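Local coordinates for endo-beta-mannanase (Opitutaceae bacterium TAV5, PDB 7BOB), which probably cleaves mannose from beta-1,4-linked manno-oligosaccharides as a homotrimeric exo-beta-1,4-mannosidase of glycoside hydrolase family 5, at residues 199-204 / 265-270; 247-252 / 409-414. One frame throughout, in Å; residues are numbered along the deposited sequence.

Contact 1: residues 199-204 / 265-270; sequences QVIADT and PFYVKC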
ATOM      1  N   GLN A 199      12.925  16.092   7.076  1.00 39.81           N
ATOM      2  CA  GLN A 199      14.137  16.138   6.270  1.00 41.31           C
ATOM      3  C   GLN A 199      14.984  14.889   6.471  1.00 45.65           C
ATOM      4  O   GLN A 199      15.679  14.460   5.539  1.00 45.26           O
ATOM      5  CB  GLN A 199      14.984  17.363   6.625  1.00 45.81           C
ATOM      6  CG  GLN A 199      14.335  18.708   6.393  1.00 45.80           C
ATOM      7  CD  GLN A 199      15.196  19.828   6.953  1.00 45.54           C
ATOM      8  OE1 GLN A 199      16.082  20.344   6.268  1.00 42.18           O
ATOM      9  NE2 GLN A 199      14.972  20.169   8.212  1.00 41.98           N
ATOM     10  N   VAL A 200      14.966  14.315   7.680  1.00 43.69           N
ATOM     11  CA  VAL A 200      15.786  13.148   8.015  1.00 38.30           C
ATOM     12  C   VAL A 200      15.029  11.838   7.803  1.00 43.61           C
ATOM     13  O   VAL A 200      15.575  10.876   7.259  1.00 42.31           O
ATOM     14  CB  VAL A 200      16.287  13.244   9.471  1.00 40.83           C
ATOM     15  CG1 VAL A 200      17.138  12.027   9.805  1.00 42.70           C
ATOM     16  CG2 VAL A 200      17.088  14.534   9.695  1.00 42.98           C
ATOM     17  N   ILE A 201      13.773  11.767   8.255  1.00 41.70           N
ATOM     18  CA  ILE A 201      13.055  10.499   8.328  1.00 42.36           C
ATOM     19  C   ILE A 201      12.155  10.220   7.118  1.00 43.58           C
ATOM     20  O   ILE A 201      11.585   9.122   7.037  1.00 43.39           O
ATOM     21  CB  ILE A 201      12.226  10.416   9.627  1.00 42.98           C
ATOM     22  CG1 ILE A 201      11.056  11.412   9.573  1.00 42.01           C
ATOM     23  CG2 ILE A 201      13.137  10.647  10.890  1.00 43.11           C
ATOM     24  CD1 ILE A 201       9.922  11.081  10.521  1.00 41.52           C
ATOM     25  N   ALA A 202      11.977  11.175   6.193  1.00 44.23           N
ATOM     26  CA  ALA A 202      11.224  10.901   4.963  1.00 43.20           C
ATOM     27  C   ALA A 202      11.933  11.520   3.764  1.00 43.56           C
ATOM     28  O   ALA A 202      12.936  12.229   3.904  1.00 46.34           O
ATOM     29  CB  ALA A 202       9.777  11.407   5.061  1.00 35.79           C
ATOM     30  N   ASP A 203      11.427  11.227   2.563  1.00 44.78           N
ATOM     31  CA  ASP A 203      11.858  11.919   1.346  1.00 46.08           C
ATOM     32  C   ASP A 203      10.668  12.735   0.856  1.00 46.45           C
ATOM     33  O   ASP A 203       9.809  12.235   0.132  1.00 43.75           O
ATOM     34  CB  ASP A 203      12.363  10.993   0.245  1.00 45.75           C
ATOM     35  CG  ASP A 203      12.969  11.772  -0.935  1.00 48.84           C
ATOM     36  OD1 ASP A 203      13.107  13.019  -0.841  1.00 48.78           O
ATOM     37  OD2 ASP A 203      13.333  11.137  -1.948  1.00 51.98           O
ATOM     38  N   THR A 204      10.638  14.000   1.272  1.00 48.70           N
ATOM     39  CA  THR A 204       9.607  14.957   0.910  1.00 46.89           C
ATOM     40  C   THR A 204      10.049  15.862  -0.218  1.00 46.61           C
ATOM     41  O   THR A 204       9.280  16.725  -0.623  1.00 48.01           O
ATOM     42  CB  THR A 204       9.259  15.824   2.116  1.00 49.28           C
ATOM     43  OG1 THR A 204      10.407  16.639   2.428  1.00 46.69           O
ATOM     44  CG2 THR A 204       8.912  14.951   3.326  1.00 44.96           C
ATOM     45  N   PRO A 265      18.451  15.840  19.565  1.00 46.99           N
ATOM     46  CA  PRO A 265      19.896  16.017  19.309  1.00 49.71           C
ATOM     47  C   PRO A 265      20.392  15.229  18.117  1.00 46.51           C
ATOM     48  O   PRO A 265      21.270  15.705  17.385  1.00 47.34           O
ATOM     49  CB  PRO A 265      20.558  15.529  20.609  1.00 46.26           C
ATOM     50  CG  PRO A 265      19.496  15.685  21.645  1.00 51.61           C
ATOM     51  CD  PRO A 265      18.200  15.381  20.945  1.00 48.64           C
ATOM     52  N   PHE A 266      19.855  14.027  17.901  1.00 44.81           N
ATOM     53  CA  PHE A 266      20.242  13.253  16.727  1.00 44.49           C
ATOM     54  C   PHE A 266      19.850  13.969  15.440  1.00 44.84           C
ATOM     55  O   PHE A 266      20.651  14.054  14.499  1.00 45.94           O
ATOM     56  CB  PHE A 266      19.618  11.864  16.785  1.00 46.23           C
ATOM     57  CG  PHE A 266      19.652  11.147  15.476  1.00 50.52           C
ATOM     58  CD1 PHE A 266      20.797  10.450  15.075  1.00 45.44           C
ATOM     59  CD2 PHE A 266      18.550  11.178  14.623  1.00 45.64           C
ATOM     60  CE1 PHE A 266      20.829   9.791  13.846  1.00 42.69           C
ATOM     61  CE2 PHE A 266      18.574  10.504  13.392  1.00 46.94           C
ATOM     62  CZ  PHE A 266      19.718   9.812  13.009  1.00 46.31           C
ATOM     63  N   TYR A 267      18.610  14.473  15.371  1.00 44.03           N
ATOM     64  CA  TYR A 267      18.177  15.228  14.188  1.00 46.14           C
ATOM     65  C   TYR A 267      19.052  16.456  13.966  1.00 48.64           C
ATOM     66  O   TYR A 267      19.414  16.775  12.823  1.00 46.73           O
ATOM     67  CB  TYR A 267      16.719  15.668  14.327  1.00 43.15           C
ATOM     68  CG  TYR A 267      15.726  14.527  14.350  1.00 47.49           C
ATOM     69  CD1 TYR A 267      15.828  13.478  13.453  1.00 41.73           C
ATOM     70  CD2 TYR A 267      14.675  14.515  15.259  1.00 46.46           C
ATOM     71  CE1 TYR A 267      14.919  12.440  13.477  1.00 44.19           C
ATOM     72  CE2 TYR A 267      13.753  13.483  15.276  1.00 40.67           C
ATOM     73  CZ  TYR A 267      13.885  12.460  14.390  1.00 41.53           C
ATOM     74  OH  TYR A 267      12.989  11.434  14.433  1.00 43.04           O
ATOM     75  N   VAL A 268      19.377  17.174  15.051  1.00 46.16           N
ATOM     76  CA  VAL A 268      20.234  18.352  14.940  1.00 48.06           C
ATOM     77  C   VAL A 268      21.610  17.953  14.421  1.00 47.20           C
ATOM     78  O   VAL A 268      22.165  18.608  13.529  1.00 49.33           O
ATOM     79  CB  VAL A 268      20.317  19.083  16.296  1.00 50.93           C
ATOM     80  CG1 VAL A 268      21.359  20.231  16.264  1.00 46.64           C
ATOM     81  CG2 VAL A 268      18.944  19.613  16.684  1.00 42.03           C
ATOM     82  N   LYS A 269      22.157  16.845  14.934  1.00 47.03           N
ATOM     83  CA  LYS A 269      23.450  16.349  14.466  1.00 46.12           C
ATOM     84  C   LYS A 269      23.438  16.087  12.962  1.00 48.18           C
ATOM     85  O   LYS A 269      24.382  16.446  12.251  1.00 47.39           O
ATOM     86  CB  LYS A 269      23.815  15.052  15.200  1.00 48.54           C
ATOM     87  CG  LYS A 269      24.215  15.207  16.651  1.00 53.45           C
ATOM     88  CD  LYS A 269      24.774  13.888  17.236  1.00 44.68           C
ATOM     89  CE  LYS A 269      24.875  13.992  18.756  1.00 48.26           C
ATOM     90  NZ  LYS A 269      25.329  12.723  19.409  1.00 52.73           N
ATOM     91  N   CYS A 270      22.402  15.406  12.462  1.00 44.89           N
ATOM     92  CA  CYS A 270      22.310  15.200  11.018  1.00 44.07           C
ATOM     93  C   CYS A 270      22.273  16.515  10.261  1.00 45.99           C
ATOM     94  O   CYS A 270      23.035  16.715   9.309  1.00 45.67           O
ATOM     95  CB  CYS A 270      21.094  14.346  10.672  1.00 44.92           C
ATOM     96  SG  CYS A 270      21.139  12.725  11.479  1.00 49.56           S
TER
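Phe266 and Val200 begin a purely apolar contact on the outside of a (beta/alpha)8 barrel, the family 5 fold. Helix 258-272, which links barrel strands 237-241 and 277-282, here meets the short helix 198-201 that follows strand 191-192. The Phe266 ring reaches the short helix with its rim atom CE2, 4.2 Å from CG1 of Val200, and the approach is oblique. The same ring also packs against Leu413 of helix 406-422.

Tyr267, next along the helix, carries most of its side of the interface and lies closest in backbone, its CA 6.9 Å from that of Val200. Its CG stands anti to the carbonyl carbon (chi1 -66°), which sends the ring obliquely across Val200 and Ile201. CD1 lies 4.0 Å from CB of Val200, and CE1 comes to 3.6 Å from CG2 of Ile201. The same methyl also lies 3.6 Å from Tyr267 OH, touching the phenolic end obliquely, while the hydroxyl is hydrogen-bonded to His248 ND1. Ile201 can present CG2 because its longer branch, CG1, lies between the backbone N and the carbonyl carbon (chi1 69°).

Val268 points away from the short helix and packs on Met239 of strand 237-241 and Ala309 of helix 292-309. One turn after Phe266, Cys270 returns to the contact. Its SG sits 3.6 Å above the Phe266 ring plane, offset toward the rim, leaving the beta carbon to meet the short helix. Both methyls of Val200 flank Tyr267 CD1; from there CG1 reaches on toward Phe266 CE2, whereas CG2 ends 4.1 Å from CB of Cys270.

Contact 2: residues 247-252 / 409-414; sequences WHPVQG and TSRRLI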
ATOM      1  N   TRP A 247       5.376  10.339  16.447  1.00 44.33           N
ATOM      2  CA  TRP A 247       5.876  11.276  15.446  1.00 41.80           C
ATOM      3  C   TRP A 247       7.258  10.901  14.916  1.00 44.18           C
ATOM      4  O   TRP A 247       7.860  11.690  14.185  1.00 44.39           O
ATOM      5  CB  TRP A 247       5.913  12.711  16.003  1.00 45.09           C
ATOM      6  CG  TRP A 247       4.536  13.256  16.303  1.00 43.55           C
ATOM      7  CD1 TRP A 247       3.359  12.559  16.270  1.00 46.81           C
ATOM      8  CD2 TRP A 247       4.199  14.584  16.698  1.00 42.92           C
ATOM      9  NE1 TRP A 247       2.312  13.374  16.621  1.00 46.34           N
ATOM     10  CE2 TRP A 247       2.798  14.623  16.886  1.00 46.59           C
ATOM     11  CE3 TRP A 247       4.943  15.741  16.937  1.00 44.25           C
ATOM     12  CZ2 TRP A 247       2.128  15.775  17.281  1.00 46.59           C
ATOM     13  CZ3 TRP A 247       4.272  16.896  17.312  1.00 47.74           C
ATOM     14  CH2 TRP A 247       2.883  16.903  17.490  1.00 42.97           C
ATOM     15  N   HIS A 248       7.775   9.727  15.264  1.00 44.49           N
ATOM     16  CA  HIS A 248       9.126   9.333  14.889  1.00 46.19           C
ATOM     17  C   HIS A 248       9.121   7.885  14.421  1.00 48.82           C
ATOM     18  O   HIS A 248       8.258   7.103  14.835  1.00 47.81           O
ATOM     19  CB  HIS A 248      10.087   9.494  16.076  1.00 45.53           C
ATOM     20  CG  HIS A 248      10.059  10.868  16.660  1.00 43.10           C
ATOM     21  ND1 HIS A 248      10.891  11.877  16.221  1.00 42.89           N
ATOM     22  CD2 HIS A 248       9.255  11.420  17.596  1.00 42.83           C
ATOM     23  CE1 HIS A 248      10.618  12.989  16.879  1.00 43.61           C
ATOM     24  NE2 HIS A 248       9.629  12.741  17.718  1.00 46.66           N
ATOM     25  N   PRO A 249      10.081   7.492  13.577  1.00 46.47           N
ATOM     26  CA  PRO A 249      10.077   6.124  13.047  1.00 47.47           C
ATOM     27  C   PRO A 249      10.523   5.068  14.053  1.00 52.51           C
ATOM     28  O   PRO A 249      10.376   3.875  13.760  1.00 50.28           O
ATOM     29  CB  PRO A 249      11.045   6.209  11.864  1.00 47.02           C
ATOM     30  CG  PRO A 249      12.023   7.249  12.291  1.00 47.82           C
ATOM     31  CD  PRO A 249      11.193   8.287  13.022  1.00 47.63           C
ATOM     32  N   VAL A 250      11.095   5.459  15.192  1.00 51.60           N
ATOM     33  CA  VAL A 250      11.357   4.566  16.316  1.00 47.32           C
ATOM     34  C   VAL A 250      10.534   5.067  17.492  1.00 45.50           C
ATOM     35  O   VAL A 250      10.613   6.245  17.847  1.00 45.43           O
ATOM     36  CB  VAL A 250      12.850   4.522  16.686  1.00 48.25           C
ATOM     37  CG1 VAL A 250      13.080   3.519  17.814  1.00 47.05           C
ATOM     38  CG2 VAL A 250      13.692   4.187  15.464  1.00 49.61           C
ATOM     39  N   GLN A 251       9.770   4.182  18.104  1.00 43.63           N
ATOM     40  CA  GLN A 251       8.792   4.567  19.120  1.00 47.88           C
ATOM     41  C   GLN A 251       9.458   4.608  20.497  1.00 52.72           C
ATOM     42  O   GLN A 251       9.691   3.568  21.120  1.00 49.81           O
ATOM     43  CB  GLN A 251       7.628   3.584  19.092  1.00 52.38           C
ATOM     44  CG  GLN A 251       6.339   4.123  19.625  1.00 54.79           C
ATOM     45  CD  GLN A 251       5.446   4.599  18.528  1.00 59.84           C
ATOM     46  OE1 GLN A 251       5.872   4.696  17.366  1.00 63.06           O
ATOM     47  NE2 GLN A 251       4.200   4.928  18.873  1.00 60.33           N
ATOM     48  N   GLY A 252       9.776   5.811  20.982  1.00 47.30           N
ATOM     49  CA  GLY A 252      10.234   5.968  22.346  1.00 45.49           C
ATOM     50  C   GLY A 252       9.082   5.943  23.333  1.00 44.49           C
ATOM     51  O   GLY A 252       7.920   5.773  22.976  1.00 48.30           O
ATOM     52  N   THR A 409      16.680   4.114   6.681  1.00 49.14           N
ATOM     53  CA  THR A 409      18.002   4.483   7.165  1.00 46.69           C
ATOM     54  C   THR A 409      17.900   5.129   8.532  1.00 47.91           C
ATOM     55  O   THR A 409      18.650   4.778   9.456  1.00 47.13           O
ATOM     56  CB  THR A 409      18.671   5.425   6.174  1.00 47.84           C
ATOM     57  OG1 THR A 409      18.751   4.779   4.900  1.00 47.42           O
ATOM     58  CG2 THR A 409      20.084   5.860   6.659  1.00 46.50           C
ATOM     59  N   SER A 410      16.939   6.040   8.696  1.00 44.86           N
ATOM     60  CA  SER A 410      16.883   6.827   9.920  1.00 46.94           C
ATOM     61  C   SER A 410      16.450   5.989  11.114  1.00 46.47           C
ATOM     62  O   SER A 410      16.863   6.277  12.239  1.00 47.76           O
ATOM     63  CB  SER A 410      15.953   8.025   9.740  1.00 44.88           C
ATOM     64  OG  SER A 410      14.598   7.627   9.706  1.00 44.79           O
ATOM     65  N   ARG A 411      15.618   4.965  10.904  1.00 45.21           N
ATOM     66  CA  ARG A 411      15.306   4.043  11.995  1.00 46.07           C
ATOM     67  C   ARG A 411      16.571   3.396  12.537  1.00 46.66           C
ATOM     68  O   ARG A 411      16.731   3.249  13.755  1.00 43.95           O
ATOM     69  CB  ARG A 411      14.348   2.944  11.524  1.00 51.08           C
ATOM     70  CG  ARG A 411      12.937   3.046  12.066  1.00 56.72           C
ATOM     71  CD  ARG A 411      11.917   2.316  11.134  1.00 52.99           C
ATOM     72  NE  ARG A 411      12.351   0.968  10.780  1.00 55.12           N
ATOM     73  CZ  ARG A 411      12.159  -0.094  11.562  1.00 62.68           C
ATOM     74  NH1 ARG A 411      11.537   0.079  12.738  1.00 59.38           N
ATOM     75  NH2 ARG A 411      12.589  -1.312  11.181  1.00 50.97           N
ATOM     76  N   ARG A 412      17.474   2.990  11.640  1.00 46.55           N
ATOM     77  CA  ARG A 412      18.701   2.318  12.068  1.00 46.67           C
ATOM     78  C   ARG A 412      19.663   3.302  12.711  1.00 48.50           C
ATOM     79  O   ARG A 412      20.372   2.955  13.669  1.00 45.54           O
ATOM     80  CB  ARG A 412      19.377   1.642  10.881  1.00 48.36           C
ATOM     81  CG  ARG A 412      18.556   0.543  10.219  1.00 46.89           C
ATOM     82  CD  ARG A 412      19.103   0.230   8.820  1.00 51.78           C
ATOM     83  NE  ARG A 412      18.752  -1.120   8.380  1.00 53.46           N
ATOM     84  CZ  ARG A 412      17.620  -1.404   7.740  1.00 60.62           C
ATOM     85  NH1 ARG A 412      16.747  -0.420   7.472  1.00 56.14           N
ATOM     86  NH2 ARG A 412      17.354  -2.662   7.365  1.00 51.37           N
ATOM     87  N   LEU A 413      19.703   4.530  12.191  1.00 43.59           N
ATOM     88  CA  LEU A 413      20.606   5.514  12.744  1.00 44.57           C
ATOM     89  C   LEU A 413      20.134   5.943  14.127  1.00 46.45           C
ATOM     90  O   LEU A 413      20.948   6.084  15.048  1.00 48.65           O
ATOM     91  CB  LEU A 413      20.717   6.704  11.790  1.00 48.57           C
ATOM     92  CG  LEU A 413      21.477   6.482  10.477  1.00 45.74           C
ATOM     93  CD1 LEU A 413      21.425   7.735   9.620  1.00 43.51           C
ATOM     94  CD2 LEU A 413      22.911   6.093  10.741  1.00 48.97           C
ATOM     95  N   ILE A 414      18.817   6.096  14.304  1.00 44.55           N
ATOM     96  CA  ILE A 414      18.283   6.563  15.582  1.00 41.75           C
ATOM     97  C   ILE A 414      18.645   5.586  16.695  1.00 45.39           C
ATOM     98  O   ILE A 414      19.117   5.980  17.770  1.00 46.43           O
ATOM     99  CB  ILE A 414      16.764   6.767  15.484  1.00 42.71           C
ATOM    100  CG1 ILE A 414      16.461   8.081  14.753  1.00 44.94           C
ATOM    101  CG2 ILE A 414      16.126   6.726  16.871  1.00 40.83           C
ATOM    102  CD1 ILE A 414      14.996   8.252  14.346  1.00 39.57           C
TER
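Pro249 and Val250 press against one side of helix 406-422, and the packing is densest around Arg411, whose CA lies nearest that of Pro249. The carbonyl oxygen of Pro249 rests on the aliphatic part of the arginine, 3.2 Å from Arg411 CG, and the adjoining CD also lies close to it. Alongside, Pro249 CB meets the same methylene, CG of Arg411, at 3.7 Å. The proline ring continues across the helix: its CG stands 3.7 Å from Ser410 OG, whose polar partner is Pro406 O one turn back, and 3.8 Å from Ile414 CD1. Pro249 and Ile414 cross at about a right angle, with the ring's CG against the end of the isoleucine's longer branch.

Val250 fills the next position. CG1 is anti to the backbone N (chi1 -177°), leaving CG2 anti to the carbonyl carbon and set against the helix surface, 3.8 Å from Ile414 CG2 and 3.6 Å from Arg411 O.

Two domains meet here. Residues 247-252 belong to the loop between strand 237-241 and helix 258-272 of the (beta/alpha)8 barrel, whereas helix 406-422 is the crossover of a beta-alpha-beta unit between the adjacent parallel strands 385-389 and 427-431 of the C-terminal mixed sheet.

The outer side is much looser. Arg411 is partly exposed; its chain bends at chi3 (49°), and the guanidinium lies with its edge toward Pro249 O, near its own plane, but NH1 remains 4.1 Å from that oxygen. Arg412 starts away from the loop, and its guanidinium forms salt bridges with Asp557 and Glu408. At the partly exposed loop margin, Gln251 does not touch residues 409-414 and packs on Gly518 of a second subunit.

Both contacts are largely buried, but the centre of contact 1 lies about 3 Å from the centre of the chain and that of contact 2 about 12 Å. Contact 1 joins two helices of the barrel through apolar side chains alone; contact 2 joins a barrel loop to the C-terminal domain, mixing apolar packing with a backbone carbonyl and an arginine stem, and has partly exposed margins. The centres of contact 1 and contact 2 are about 10 Å apart, and their segments alternate along the chain. Helix 406-422, which carries one side of contact 2, also borders contact 1: Phe266 CE2 lies 3.5 Å from Ile414 CG1. Tyr267 and His248 add a polar tie between the two.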